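Long-range contacts in blood group a-and b-cleaving endo-beta-galactosidase (Streptococcus pneumoniae, PDB 2YGL), which cleaves blood group A and B antigens as a family 98 glycoside hydrolase, whose tandem CBM51 modules, the part crystallised here, probably bind carbohydrate: residues 68-73 / 147-152; 211-216 / 241-246. One frame throughout, in Å; residues are numbered along the deposited sequence.

How the interactions relate
The two contacts belong to separate members of a tandem pair of CBM51 modules, and their centres lie 58 Å apart on opposite sides of the chain's centre. Their nearest atoms are about 39 Å apart, so neither touches the other. Interaction 1 is in the first module, between neighbouring strands of its five-stranded sheet, and ends at Ala152, a calcium ligand together with Val102, His155 and Asp159. Interaction 2 lies in the six-stranded sheet of the second module, where strand 212-213 pairs with strand 242-244. Its first-module counterpart is the pairing of strands 29-30 and 60-64, and side chains of interaction 1, such as Ile71, pack against strand 60-64.

Interaction 1 of 2, residues 68-73 / 147-152; sequences PSVISY and SLKSFA. With CA (calcium ion), chain C.
Ser69 O is held by two donors in the antiparallel pairing of strands 69-74 and 145-151, within the five-stranded sheet of this beta-sandwich module. Ser150 N donates to Ser69 O at 3.0 Å, and a water that also bonds Ser150 OG donates a second hydrogen. Ser150 OG lies between its own backbone N and carbonyl carbon (chi1 54°), which brings it to the bridging water. The return bond, Ser69 N to Ser150 O, completes the ring. Two residues on, Ile71 and Leu148 form the next hydrogen-bonded pair, with Leu148 N reaching Ile71 O at 2.8 Å.

Side chains alternate across the sheet. Ile71 and Leu148 turn inward, Ile71 onto Ile61 of strand 60-64 and Leu148 onto Phe163, as branched and apolar residues suit a sandwich core. On the other face Val70 CG2 lies alongside Lys149 CG at 4.0 Å, while the lysine's ammonium continues to Glu109. Two small serines there, Ser72 and Ser147, join their hydroxyls, OG to OG, at 2.7 Å.

At the far end the strand leads to Ala152, whose O binds calcium at 2.3 Å. Just before Ala152 stands Phe151, and across from it Pro68, preceded by a cis peptide, lays its puckered, rigid ring over one face of the Phe151 ring: Pro68 CB stands 3.6 Å from the Phe151 ring centroid in a CH-pi contact.

Interaction 2 of 2, residues 211-216 / 241-246; sequences VQKDKP and KGLGTV
This is a short antiparallel beta pairing, closed at one end by a salt bridge, that adds strand 212-213 to the six-stranded sheet of the second module. Strand 242-244 lies between it and strand 343-352. Gln212 and Gly244 are the hydrogen-bonded pair: Gln212 N meets Gly244 O, and Gly244 N meets Gln212 O, each at 2.8 Å.

Past Lys213 the chain turns at Asp214, whose backbone is in the left-handed region, and Asp214 N donates to Gly242 O from well above the carbonyl plane, at 2.7 Å. The same aspartate answers with its side chain. OD1 accepts Gly242 N through its anti lone pair at 2.9 Å and also takes a hydrogen bond from Ser193 OG. OD2 is met on its syn side by Lys241 NZ at 2.9 Å, with the ammonium somewhat out of the carboxylate plane. Lys241 gets there by bending at chi2 and chi3 (-73° and -75°), folding its chain back over the carboxylate.

Both glycines suit their places. At Gly242 the backbone angles would press a CB onto Lys241 O. At Gly244 a CB would run into Lys215 O and Pro216 CA; without one, 215-216 can lie close, Gly244 CA turning a hydrogen to Lys215 O at 3.3 Å, with Pro216, the N-cap of helix 217-221, packed on the same glycine. At the other end Val211 CG2 rests beside Thr245 OG1 at 3.6 Å.

Since Lys241 also pairs with Asp194, its ammonium is shared between two carboxylates, and the Asp214 carboxylate, with both oxygens engaged, is held against rotation and probably favoured in its charged form.

Interaction 1 of 2, residues 68-73 / 147-152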
loop_
_atom_site.group_PDB
_atom_site.type_symbol
_atom_site.label_atom_id
_atom_site.label_comp_id
_atom_site.label_asym_id
_atom_site.label_seq_id
_atom_site.Cartn_x
_atom_site.Cartn_y
_atom_site.Cartn_z
ATOM N N PRO A 68 27.725 19.624 0.964
ATOM C CA PRO A 68 26.658 19.822 -0.020
ATOM C C PRO A 68 25.513 20.706 0.475
ATOM O O PRO A 68 25.402 20.974 1.672
ATOM C CB PRO A 68 26.138 18.403 -0.248
ATOM C CG PRO A 68 26.404 17.680 1.065
ATOM C CD PRO A 68 27.448 18.463 1.833
ATOM N N SER A 69 24.684 21.163 -0.462
ATOM C CA SER A 69 23.346 21.655 -0.152
ATOM C C SER A 69 22.474 20.417 0.030
ATOM O O SER A 69 22.522 19.498 -0.789
ATOM C CB SER A 69 22.816 22.522 -1.298
ATOM O OG SER A 69 21.394 22.530 -1.337
ATOM N N VAL A 70 21.692 20.387 1.107
ATOM C CA VAL A 70 20.881 19.212 1.443
ATOM C C VAL A 70 19.424 19.584 1.727
ATOM O O VAL A 70 19.142 20.452 2.554
ATOM C CB VAL A 70 21.475 18.425 2.658
ATOM C CG1 VAL A 70 20.530 17.314 3.113
ATOM C CG2 VAL A 70 22.838 17.845 2.320
ATOM N N ILE A 71 18.507 18.918 1.027
ATOM C CA ILE A 71 17.074 19.043 1.292
ATOM C C ILE A 71 16.513 17.652 1.607
ATOM O O ILE A 71 16.535 16.751 0.758
ATOM C CB ILE A 71 16.321 19.699 0.109
ATOM C CG1 ILE A 71 16.984 21.027 -0.272
ATOM C CG2 ILE A 71 14.856 19.932 0.470
ATOM C CD1 ILE A 71 16.953 21.340 -1.746
ATOM N N SER A 72 16.029 17.485 2.835
ATOM C CA SER A 72 15.587 16.182 3.332
ATOM C C SER A 72 14.095 16.142 3.638
ATOM O O SER A 72 13.511 17.145 4.061
ATOM C CB SER A 72 16.371 15.796 4.587
ATOM O OG SER A 72 17.758 15.734 4.314
ATOM N N TYR A 73 13.495 14.971 3.432
ATOM C CA TYR A 73 12.081 14.746 3.726
ATOM C C TYR A 73 11.890 13.477 4.551
ATOM O O TYR A 73 12.533 12.451 4.294
ATOM C CB TYR A 73 11.268 14.643 2.432
ATOM C CG TYR A 73 11.236 15.913 1.608
ATOM C CD1 TYR A 73 12.260 16.208 0.706
ATOM C CD2 TYR A 73 10.178 16.815 1.722
ATOM C CE1 TYR A 73 12.239 17.369 -0.052
ATOM C CE2 TYR A 73 10.144 17.982 0.963
ATOM C CZ TYR A 73 11.182 18.252 0.079
ATOM O OH TYR A 73 11.164 19.400 -0.676
ATOM N N SER A 147 17.102 12.278 0.905
ATOM C CA SER A 147 17.891 13.504 0.842
ATOM C C SER A 147 18.293 13.886 -0.577
ATOM O O SER A 147 18.813 13.062 -1.338
ATOM C CB SER A 147 19.136 13.385 1.724
ATOM O OG SER A 147 18.801 13.563 3.087
ATOM N N LEU A 148 18.041 15.149 -0.912
ATOM C CA LEU A 148 18.445 15.739 -2.181
ATOM C C LEU A 148 19.729 16.538 -1.963
ATOM O O LEU A 148 19.724 17.567 -1.281
ATOM C CB LEU A 148 17.329 16.639 -2.727
ATOM C CG LEU A 148 16.171 16.032 -3.536
ATOM C CD1 LEU A 148 15.510 14.826 -2.864
ATOM C CD2 LEU A 148 15.132 17.106 -3.836
ATOM N N LYS A 149 20.825 16.052 -2.541
ATOM C CA LYS A 149 22.152 16.617 -2.301
ATOM C C LYS A 149 22.762 17.196 -3.574
ATOM O O LYS A 149 22.717 16.565 -4.629
ATOM C CB LYS A 149 23.089 15.551 -1.726
ATOM C CG LYS A 149 22.621 14.934 -0.411
ATOM C CD LYS A 149 23.378 13.645 -0.088
ATOM C CE LYS A 149 24.769 13.913 0.472
ATOM N NZ LYS A 149 25.541 12.650 0.649
ATOM N N SER A 150 23.331 18.394 -3.470
ATOM C CA SER A 150 24.012 19.019 -4.605
ATOM C C SER A 150 25.360 19.610 -4.204
ATOM O O SER A 150 25.463 20.346 -3.218
ATOM C CB SER A 150 23.126 20.066 -5.292
ATOM O OG SER A 150 22.647 21.029 -4.376
ATOM N N PHE A 151 26.386 19.271 -4.980
ATOM C CA PHE A 151 27.764 19.654 -4.676
ATOM C C PHE A 151 28.259 20.755 -5.618
ATOM O O PHE A 151 28.368 20.551 -6.830
ATOM C CB PHE A 151 28.683 18.424 -4.720
ATOM C CG PHE A 151 28.435 17.433 -3.606
ATOM C CD1 PHE A 151 27.450 16.453 -3.727
ATOM C CD2 PHE A 151 29.191 17.476 -2.436
ATOM C CE1 PHE A 151 27.217 15.534 -2.699
ATOM C CE2 PHE A 151 28.969 16.560 -1.402
ATOM C CZ PHE A 151 27.977 15.589 -1.535
ATOM N N ALA A 152 28.552 21.918 -5.039
ATOM C CA ALA A 152 28.912 23.123 -5.794
ATOM C C ALA A 152 30.328 23.108 -6.354
ATOM O O ALA A 152 30.601 23.755 -7.365
ATOM C CB ALA A 152 28.709 24.365 -4.932
HETATM CA CA CA C . 30.077 25.559 -8.666
HETATM O O HOH W 1 20.405 20.076 -2.810
HETATM O O HOH W 2 32.301 25.609 -9.073
HETATM O O HOH W 3 30.090 27.657 -9.814
#

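Interaction 2 of 2, residues 211-216 / 241-246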
loop_
_atom_site.group_PDB
_atom_site.type_symbol
_atom_site.label_atom_id
_atom_site.label_comp_id
_atom_site.label_asym_id
_atom_site.label_seq_id
_atom_site.Cartn_x
_atom_site.Cartn_y
_atom_site.Cartn_z
ATOM N N VAL A 211 -27.259 -22.197 4.678
ATOM C CA VAL A 211 -26.153 -21.297 5.006
ATOM C C VAL A 211 -26.708 -19.871 5.060
ATOM O O VAL A 211 -27.500 -19.473 4.206
ATOM C CB VAL A 211 -24.990 -21.444 3.981
ATOM C CG1 VAL A 211 -23.965 -20.317 4.110
ATOM C CG2 VAL A 211 -24.304 -22.806 4.151
ATOM N N GLN A 212 -26.318 -19.126 6.086
ATOM C CA GLN A 212 -26.922 -17.828 6.362
ATOM C C GLN A 212 -26.068 -16.659 5.885
ATOM O O GLN A 212 -24.839 -16.696 5.983
ATOM C CB GLN A 212 -27.234 -17.689 7.856
ATOM C CG GLN A 212 -28.354 -18.609 8.349
ATOM C CD GLN A 212 -29.707 -18.303 7.717
ATOM O OE1 GLN A 212 -30.215 -19.078 6.907
ATOM N NE2 GLN A 212 -30.287 -17.167 8.080
ATOM N N LYS A 213 -26.737 -15.630 5.369
ATOM C CA LYS A 213 -26.072 -14.402 4.933
ATOM C C LYS A 213 -26.196 -13.314 5.997
ATOM O O LYS A 213 -27.303 -12.983 6.430
ATOM C CB LYS A 213 -26.636 -13.922 3.590
ATOM C CG LYS A 213 -26.263 -14.820 2.404
ATOM C CD LYS A 213 -27.043 -14.449 1.140
ATOM C CE LYS A 213 -26.554 -15.263 -0.053
ATOM N NZ LYS A 213 -27.259 -14.924 -1.323
ATOM N N ASP A 214 -25.046 -12.787 6.421
ATOM C CA ASP A 214 -24.942 -11.713 7.419
ATOM C C ASP A 214 -25.464 -12.103 8.813
ATOM O O ASP A 214 -25.737 -11.237 9.652
ATOM C CB ASP A 214 -25.600 -10.420 6.902
ATOM C CG ASP A 214 -25.023 -9.965 5.563
ATOM O OD1 ASP A 214 -23.834 -10.225 5.295
ATOM O OD2 ASP A 214 -25.759 -9.348 4.773
ATOM N N LYS A 215 -25.576 -13.412 9.049
ATOM C CA LYS A 215 -26.074 -13.971 10.309
ATOM C C LYS A 215 -25.351 -15.284 10.611
ATOM O O LYS A 215 -24.925 -15.978 9.683
ATOM C CB LYS A 215 -27.578 -14.272 10.224
ATOM C CG LYS A 215 -28.461 -13.146 9.721
ATOM C CD LYS A 215 -29.812 -13.682 9.298
ATOM C CE LYS A 215 -30.551 -12.678 8.439
ATOM N NZ LYS A 215 -31.880 -13.204 8.022
ATOM N N PRO A 216 -25.221 -15.640 11.906
ATOM C CA PRO A 216 -24.766 -16.995 12.230
ATOM C C PRO A 216 -25.824 -18.023 11.829
ATOM O O PRO A 216 -27.005 -17.684 11.736
ATOM C CB PRO A 216 -24.585 -16.959 13.754
ATOM C CG PRO A 216 -25.400 -15.798 14.220
ATOM C CD PRO A 216 -25.355 -14.798 13.108
ATOM N N LYS A 241 -21.466 -7.650 7.850
ATOM C CA LYS A 241 -21.596 -8.568 6.723
ATOM C C LYS A 241 -20.819 -9.857 6.962
ATOM O O LYS A 241 -19.833 -9.867 7.699
ATOM C CB LYS A 241 -21.103 -7.906 5.425
ATOM C CG LYS A 241 -21.744 -6.558 5.080
ATOM C CD LYS A 241 -23.187 -6.702 4.604
ATOM C CE LYS A 241 -23.273 -7.230 3.182
ATOM N NZ LYS A 241 -24.685 -7.489 2.813
ATOM N N GLY A 242 -21.264 -10.938 6.323
ATOM C CA GLY A 242 -20.552 -12.209 6.386
ATOM C C GLY A 242 -21.398 -13.433 6.096
ATOM O O GLY A 242 -22.537 -13.320 5.653
ATOM N N LEU A 243 -20.826 -14.606 6.352
ATOM C CA LEU A 243 -21.487 -15.882 6.075
ATOM C C LEU A 243 -21.504 -16.761 7.323
ATOM O O LEU A 243 -20.519 -16.817 8.061
ATOM C CB LEU A 243 -20.782 -16.618 4.928
ATOM C CG LEU A 243 -20.765 -15.956 3.545
ATOM C CD1 LEU A 243 -19.735 -16.615 2.630
ATOM C CD2 LEU A 243 -22.150 -15.968 2.905
ATOM N N GLY A 244 -22.624 -17.442 7.545
ATOM C CA GLY A 244 -22.787 -18.323 8.699
ATOM C C GLY A 244 -23.094 -19.742 8.269
ATOM O O GLY A 244 -24.076 -19.988 7.565
ATOM N N THR A 245 -22.243 -20.674 8.691
ATOM C CA THR A 245 -22.384 -22.079 8.312
ATOM C C THR A 245 -22.136 -23.025 9.490
ATOM O O THR A 245 -21.771 -22.586 10.583
ATOM C CB THR A 245 -21.451 -22.441 7.119
ATOM O OG1 THR A 245 -21.815 -23.721 6.594
ATOM C CG2 THR A 245 -19.980 -22.460 7.536
ATOM N N VAL A 246 -22.370 -24.315 9.259
ATOM C CA VAL A 246 -21.994 -25.361 10.203
ATOM C C VAL A 246 -20.956 -26.259 9.536
ATOM O O VAL A 246 -21.198 -26.801 8.456
ATOM C CB VAL A 246 -23.214 -26.189 10.680
ATOM C CG1 VAL A 246 -22.769 -27.384 11.531
ATOM C CG2 VAL A 246 -24.178 -25.307 11.469
#